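Local coordinates for protein methylocystis parvus OBBP MbnE (Methylocystis parvus OBBP, PDB 5ICQ) that probably binds methanobactin, a copper-chelating peptide, in the periplasm as the solute-binding component of its transport machinery, at residues Asn322-Asn327 and Met494-Tyr499; Gln509-Ser514 and Ser522-Ala527. All blocks are in the same frame, centred on the assembly; numbering follows the deposited sequence.

In the fold
Along the chain, strand 322-326 comes first, and contact 1 closes when strand 494-498 pairs with it after 166 intervening residues, 65 of them helical. Contact 2 follows in series: helix 508-513 begins soon after that strand, and its C-terminal end meets the coil 522-527, closing a short loop of only seven residues. Neither contact encloses the other. Their centres lie about 12 Å apart on the same side of the chain's centre, and they touch: the Tyr499 ring stacks on Trp513, and Phe326 O packs against the methyl of Ala527. Together they tie a mixed sheet to the helix and coil beyond the end of strand 494-498.

Contact 1 (Asn322-Asn327 and Met494-Tyr499); sequences NGFVFN and MMIGQY
Strands 322-326 and 494-498 run antiparallel, their axes 4.5 Å apart at closest approach and 140° between directions, with two hydrogen-bonded pairs, Gly323 with Gly497 and Val325 with Met495. Val325 N donates to Met495 O over 2.7 Å in an almost straight bond, whereas the return bond from Met495 N to Val325 O is longer, at 3.3 Å. On the face that carries Phe324 and Phe326, the Met494 side chain lies alongside Phe326 and crosses Phe324 obliquely. Its CG stands anti to the backbone N (chi1 176°) and the chain bends at chi3, which sets SD 4.8 Å from the centroid of the Phe324 ring in an oblique Met-aromatic contact, while CE comes over one face of the Phe326 ring, 3.8 Å from the centroid, as a CH-pi contact. Ile496 CG1 lies alongside Phe324, 3.7 Å from CD1. Farther along this face, Asn322 and Gln498 point the same way with their amides turned 37° apart, and Gln498 NE2 donates to Asn322 OD1 over 3.0 Å, tilted from the carbonyl plane. A leucine in place of Asn322 would probably leave Gln498 NE2 without this acceptor and the Gln498 amide freer to turn. On the other face, Val325 CG2 lies over Gly497, where a side chain would collide with it, and meets the Tyr499 ring at its edge, 4.0 Å from CE1. The pair belongs to the mixed sheet of one lobe of this family 5 solute-binding protein: strand 567-572 flanks 322-326, strand 442-450 runs parallel to 494-498, Tyr462 of helix 453-467 meets the Phe324 ring, and Met495 packs on Tyr483 and Arg487 of helix 480-489.

Contact 2 (Gln509-Ser514 and Ser522-Ala527); sequences QRMRWS and SSFNLA
Apolar packing joins Met511 to Phe524: the two side chains lie side by side, and Met511 CE reaches the edge of the ring near its plane, 3.7 Å from Phe524 CE2. The bend at chi3 (-61°) of Met511 turns this methyl toward the ring. Beside it, Arg512 CG touches Phe524 CB at 4.0 Å, while the extended chain beyond CG leads away from Phe524 and carries NH1 to Val500 O, to which it donates. Ala527 CB approaches the Trp513 ring obliquely, a looser contact of 4.4 Å with CZ3.

Two local turns shape the backbone of residues 523-525, which lies beside the C-terminal part of helix 508-513 in the coil leading to helix 532-543. Ser523 OG accepts from Asn525 N in an ST turn, and Asn525 is itself the centre of an inverse gamma turn; Ser523 OG is also bonded to Thr517 O.

Polar contacts run mainly through backbone carbonyls. Asn525 CA makes a C-H...O contact with Arg512 O at 3.1 Å. Asn525 ND2 reaches Ser514 O because chi1 (-169°) swings the amide away from the backbone N; the resulting bond of 2.9 Å is weak, bent to 124° at the hydrogen, and the stronger partner of ND2 is Ala529 O. A water accepts from Phe524 N at 3.0 Å and donates weakly to Met511 O. Within the helical segment, Arg510 O receives Ser514 N and Ser514 OG from opposite faces of its plane, the hydroxyl at 2.7 Å.

Contact 1 (Asn322-Asn327 and Met494-Tyr499)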
loop_
_atom_site.group_PDB
_atom_site.type_symbol
_atom_site.label_atom_id
_atom_site.label_comp_id
_atom_site.label_asym_id
_atom_site.label_seq_id
_atom_site.Cartn_x
_atom_site.Cartn_y
_atom_site.Cartn_z
ATOM N N ASN A 322 -4.267 6.502 -8.346
ATOM C CA ASN A 322 -5.692 6.356 -8.611
ATOM C C ASN A 322 -5.986 7.000 -9.957
ATOM O O ASN A 322 -5.281 7.920 -10.377
ATOM C CB ASN A 322 -6.558 7.058 -7.555
ATOM C CG ASN A 322 -6.236 6.638 -6.151
ATOM O OD1 ASN A 322 -5.924 5.478 -5.893
ATOM N ND2 ASN A 322 -6.327 7.585 -5.221
ATOM N N GLY A 323 -7.035 6.538 -10.628
ATOM C CA GLY A 323 -7.345 7.154 -11.910
ATOM C C GLY A 323 -8.660 6.672 -12.473
ATOM O O GLY A 323 -9.243 5.692 -12.000
ATOM N N PHE A 324 -9.125 7.388 -13.505
ATOM C CA PHE A 324 -10.203 6.883 -14.345
ATOM C C PHE A 324 -9.672 5.732 -15.187
ATOM O O PHE A 324 -8.749 5.922 -15.981
ATOM C CB PHE A 324 -10.745 7.975 -15.276
ATOM C CG PHE A 324 -11.504 9.076 -14.583
ATOM C CD1 PHE A 324 -12.792 8.857 -14.094
ATOM C CD2 PHE A 324 -10.953 10.345 -14.478
ATOM C CE1 PHE A 324 -13.505 9.884 -13.466
ATOM C CE2 PHE A 324 -11.664 11.380 -13.877
ATOM C CZ PHE A 324 -12.949 11.142 -13.369
ATOM N N VAL A 325 -10.269 4.551 -15.052
ATOM C CA VAL A 325 -9.799 3.361 -15.752
ATOM C C VAL A 325 -10.654 3.139 -16.989
ATOM O O VAL A 325 -11.884 3.073 -16.885
ATOM C CB VAL A 325 -9.863 2.123 -14.843
ATOM C CG1 VAL A 325 -9.472 0.895 -15.647
ATOM C CG2 VAL A 325 -8.935 2.286 -13.642
ATOM N N PHE A 326 -10.008 2.974 -18.148
ATOM C CA PHE A 326 -10.706 2.569 -19.368
ATOM C C PHE A 326 -10.904 1.057 -19.392
ATOM O O PHE A 326 -9.976 0.293 -19.115
ATOM C CB PHE A 326 -9.903 2.959 -20.621
ATOM C CG PHE A 326 -9.710 4.443 -20.816
ATOM C CD1 PHE A 326 -10.645 5.195 -21.521
ATOM C CD2 PHE A 326 -8.550 5.067 -20.372
ATOM C CE1 PHE A 326 -10.436 6.560 -21.745
ATOM C CE2 PHE A 326 -8.337 6.411 -20.572
ATOM C CZ PHE A 326 -9.278 7.167 -21.270
ATOM N N ASN A 327 -12.101 0.614 -19.764
ATOM C CA ASN A 327 -12.287 -0.820 -19.958
ATOM C C ASN A 327 -11.849 -1.152 -21.377
ATOM O O ASN A 327 -12.634 -1.065 -22.328
ATOM C CB ASN A 327 -13.729 -1.249 -19.707
ATOM C CG ASN A 327 -13.896 -2.761 -19.826
ATOM O OD1 ASN A 327 -12.960 -3.460 -20.220
ATOM N ND2 ASN A 327 -15.074 -3.273 -19.470
ATOM N N MET A 494 -16.063 2.838 -17.947
ATOM C CA MET A 494 -15.027 3.540 -17.204
ATOM C C MET A 494 -15.430 3.561 -15.738
ATOM O O MET A 494 -16.617 3.650 -15.413
ATOM C CB MET A 494 -14.850 4.978 -17.721
ATOM C CG MET A 494 -13.831 5.818 -16.921
ATOM S SD MET A 494 -13.557 7.433 -17.694
ATOM C CE MET A 494 -12.554 6.962 -19.096
ATOM N N MET A 495 -14.445 3.462 -14.858
ATOM C CA MET A 495 -14.701 3.595 -13.432
ATOM C C MET A 495 -13.426 4.138 -12.822
ATOM O O MET A 495 -12.410 4.283 -13.504
ATOM C CB MET A 495 -15.120 2.257 -12.797
ATOM C CG MET A 495 -14.076 1.157 -12.874
ATOM S SD MET A 495 -14.585 -0.291 -11.889
ATOM C CE MET A 495 -14.173 0.279 -10.237
ATOM N N ILE A 496 -13.474 4.460 -11.537
ATOM C CA ILE A 496 -12.287 4.958 -10.845
ATOM C C ILE A 496 -11.649 3.786 -10.118
ATOM O O ILE A 496 -12.335 3.044 -9.407
ATOM C CB ILE A 496 -12.640 6.115 -9.895
ATOM C CG1 ILE A 496 -13.006 7.341 -10.738
ATOM C CG2 ILE A 496 -11.462 6.418 -8.967
ATOM C CD1 ILE A 496 -13.595 8.508 -9.949
ATOM N N GLY A 497 -10.344 3.588 -10.330
ATOM C CA GLY A 497 -9.653 2.456 -9.758
ATOM C C GLY A 497 -8.405 2.902 -9.026
ATOM O O GLY A 497 -7.897 4.002 -9.233
ATOM N N GLN A 498 -7.905 2.014 -8.168
ATOM C CA GLN A 498 -6.738 2.298 -7.345
ATOM C C GLN A 498 -5.639 1.272 -7.604
ATOM O O GLN A 498 -5.905 0.064 -7.654
ATOM C CB GLN A 498 -7.140 2.308 -5.870
ATOM C CG GLN A 498 -6.010 2.557 -4.915
ATOM C CD GLN A 498 -6.498 2.909 -3.521
ATOM O OE1 GLN A 498 -6.932 2.040 -2.764
ATOM N NE2 GLN A 498 -6.429 4.195 -3.177
ATOM N N TYR A 499 -4.400 1.760 -7.768
ATOM C CA TYR A 499 -3.194 0.935 -7.957
ATOM C C TYR A 499 -2.140 1.499 -7.001
ATOM O O TYR A 499 -1.282 2.271 -7.419
ATOM C CB TYR A 499 -2.709 0.976 -9.412
ATOM C CG TYR A 499 -3.750 0.488 -10.391
ATOM C CD1 TYR A 499 -4.718 1.351 -10.897
ATOM C CD2 TYR A 499 -3.788 -0.845 -10.775
ATOM C CE1 TYR A 499 -5.692 0.898 -11.781
ATOM C CE2 TYR A 499 -4.752 -1.305 -11.672
ATOM C CZ TYR A 499 -5.693 -0.425 -12.172
ATOM O OH TYR A 499 -6.664 -0.870 -13.049
#

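Contact 2 (Gln509-Ser514 and Ser522-Ala527)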
loop_
_atom_site.group_PDB
_atom_site.type_symbol
_atom_site.label_atom_id
_atom_site.label_comp_id
_atom_site.label_asym_id
_atom_site.label_seq_id
_atom_site.Cartn_x
_atom_site.Cartn_y
_atom_site.Cartn_z
ATOM N N GLN A 509 1.989 -6.929 -8.651
ATOM C CA GLN A 509 1.865 -6.307 -9.966
ATOM C C GLN A 509 1.237 -7.257 -10.974
ATOM O O GLN A 509 0.550 -6.813 -11.902
ATOM C CB GLN A 509 3.233 -5.844 -10.479
ATOM C CG GLN A 509 3.879 -4.720 -9.636
ATOM C CD GLN A 509 2.968 -3.520 -9.438
ATOM O OE1 GLN A 509 2.439 -2.956 -10.402
ATOM N NE2 GLN A 509 2.767 -3.131 -8.177
ATOM N N ARG A 510 1.469 -8.564 -10.825
ATOM C CA ARG A 510 0.832 -9.514 -11.736
ATOM C C ARG A 510 -0.684 -9.483 -11.596
ATOM O O ARG A 510 -1.410 -9.580 -12.591
ATOM C CB ARG A 510 1.352 -10.931 -11.487
ATOM C CG ARG A 510 2.803 -11.116 -11.865
ATOM C CD ARG A 510 3.048 -12.519 -12.381
ATOM N NE ARG A 510 4.214 -12.575 -13.258
ATOM C CZ ARG A 510 5.346 -13.201 -12.954
ATOM N NH1 ARG A 510 5.463 -13.839 -11.793
ATOM N NH2 ARG A 510 6.358 -13.196 -13.815
ATOM N N MET A 511 -1.186 -9.377 -10.368
ATOM C CA MET A 511 -2.633 -9.367 -10.188
ATOM C C MET A 511 -3.250 -8.150 -10.860
ATOM O O MET A 511 -4.333 -8.239 -11.444
ATOM C CB MET A 511 -2.989 -9.387 -8.698
ATOM C CG MET A 511 -2.141 -10.364 -7.892
ATOM S SD MET A 511 -2.629 -10.451 -6.156
ATOM C CE MET A 511 -2.378 -8.784 -5.583
ATOM N N ARG A 512 -2.562 -7.009 -10.799
ATOM C CA ARG A 512 -3.115 -5.753 -11.308
ATOM C C ARG A 512 -2.968 -5.586 -12.818
ATOM O O ARG A 512 -3.753 -4.848 -13.425
ATOM C CB ARG A 512 -2.419 -4.565 -10.653
ATOM C CG ARG A 512 -2.499 -4.508 -9.143
ATOM C CD ARG A 512 -1.503 -3.482 -8.638
ATOM N NE ARG A 512 -1.548 -3.330 -7.184
ATOM C CZ ARG A 512 -0.916 -2.365 -6.517
ATOM N NH1 ARG A 512 -0.195 -1.461 -7.171
ATOM N NH2 ARG A 512 -1.012 -2.295 -5.195
ATOM N N TRP A 513 -1.937 -6.181 -13.430
ATOM C CA TRP A 513 -1.588 -5.801 -14.802
ATOM C C TRP A 513 -1.259 -6.952 -15.747
ATOM O O TRP A 513 -1.067 -6.681 -16.934
ATOM C CB TRP A 513 -0.395 -4.817 -14.797
ATOM C CG TRP A 513 -0.755 -3.492 -14.179
ATOM C CD1 TRP A 513 -0.361 -3.007 -12.959
ATOM C CD2 TRP A 513 -1.621 -2.495 -14.750
ATOM N NE1 TRP A 513 -0.935 -1.768 -12.740
ATOM C CE2 TRP A 513 -1.704 -1.431 -13.828
ATOM C CE3 TRP A 513 -2.326 -2.401 -15.957
ATOM C CZ2 TRP A 513 -2.471 -0.284 -14.076
ATOM C CZ3 TRP A 513 -3.084 -1.258 -16.206
ATOM C CH2 TRP A 513 -3.158 -0.221 -15.263
ATOM N N SER A 514 -1.182 -8.205 -15.294
ATOM C CA SER A 514 -0.749 -9.279 -16.184
ATOM C C SER A 514 -1.867 -9.692 -17.135
ATOM O O SER A 514 -3.058 -9.588 -16.818
ATOM C CB SER A 514 -0.280 -10.504 -15.392
ATOM O OG SER A 514 -1.394 -11.171 -14.830
ATOM N N SER A 522 -13.206 -10.669 -10.766
ATOM C CA SER A 522 -12.784 -10.126 -9.479
ATOM C C SER A 522 -11.310 -9.760 -9.416
ATOM O O SER A 522 -10.828 -9.406 -8.341
ATOM C CB SER A 522 -13.100 -11.080 -8.316
ATOM O OG SER A 522 -14.485 -11.347 -8.256
ATOM N N SER A 523 -10.573 -9.816 -10.523
ATOM C CA SER A 523 -9.166 -9.469 -10.400
ATOM C C SER A 523 -9.002 -7.954 -10.304
ATOM O O SER A 523 -9.917 -7.181 -10.599
ATOM C CB SER A 523 -8.356 -10.023 -11.578
ATOM O OG SER A 523 -8.363 -9.126 -12.672
ATOM N N PHE A 524 -7.802 -7.536 -9.896
ATOM C CA PHE A 524 -7.430 -6.126 -9.802
ATOM C C PHE A 524 -7.111 -5.494 -11.147
ATOM O O PHE A 524 -6.874 -4.282 -11.201
ATOM C CB PHE A 524 -6.221 -5.965 -8.879
ATOM C CG PHE A 524 -6.495 -6.382 -7.463
ATOM C CD1 PHE A 524 -7.788 -6.400 -6.975
ATOM C CD2 PHE A 524 -5.468 -6.759 -6.614
ATOM C CE1 PHE A 524 -8.052 -6.787 -5.670
ATOM C CE2 PHE A 524 -5.734 -7.144 -5.307
ATOM C CZ PHE A 524 -7.023 -7.154 -4.843
ATOM N N ASN A 525 -7.100 -6.273 -12.221
ATOM C CA ASN A 525 -6.735 -5.752 -13.540
ATOM C C ASN A 525 -7.978 -5.140 -14.191
ATOM O O ASN A 525 -8.583 -5.692 -15.113
ATOM C CB ASN A 525 -6.124 -6.864 -14.391
ATOM C CG ASN A 525 -5.473 -6.337 -15.667
ATOM O OD1 ASN A 525 -5.764 -5.226 -16.113
ATOM N ND2 ASN A 525 -4.604 -7.148 -16.267
ATOM N N LEU A 526 -8.363 -3.964 -13.675
ATOM C CA LEU A 526 -9.642 -3.376 -14.076
ATOM C C LEU A 526 -9.651 -2.968 -15.545
ATOM O O LEU A 526 -10.693 -3.052 -16.204
ATOM C CB LEU A 526 -9.946 -2.168 -13.198
ATOM C CG LEU A 526 -10.018 -2.483 -11.710
ATOM C CD1 LEU A 526 -10.246 -1.200 -10.896
ATOM C CD2 LEU A 526 -11.131 -3.473 -11.483
ATOM N N ALA A 527 -8.514 -2.512 -16.068
ATOM C CA ALA A 527 -8.469 -2.052 -17.452
ATOM C C ALA A 527 -8.473 -3.199 -18.454
ATOM O O ALA A 527 -8.762 -2.972 -19.637
ATOM C CB ALA A 527 -7.231 -1.179 -17.674
HETATM O O HOH W 1 -6.103 -9.890 -9.067
#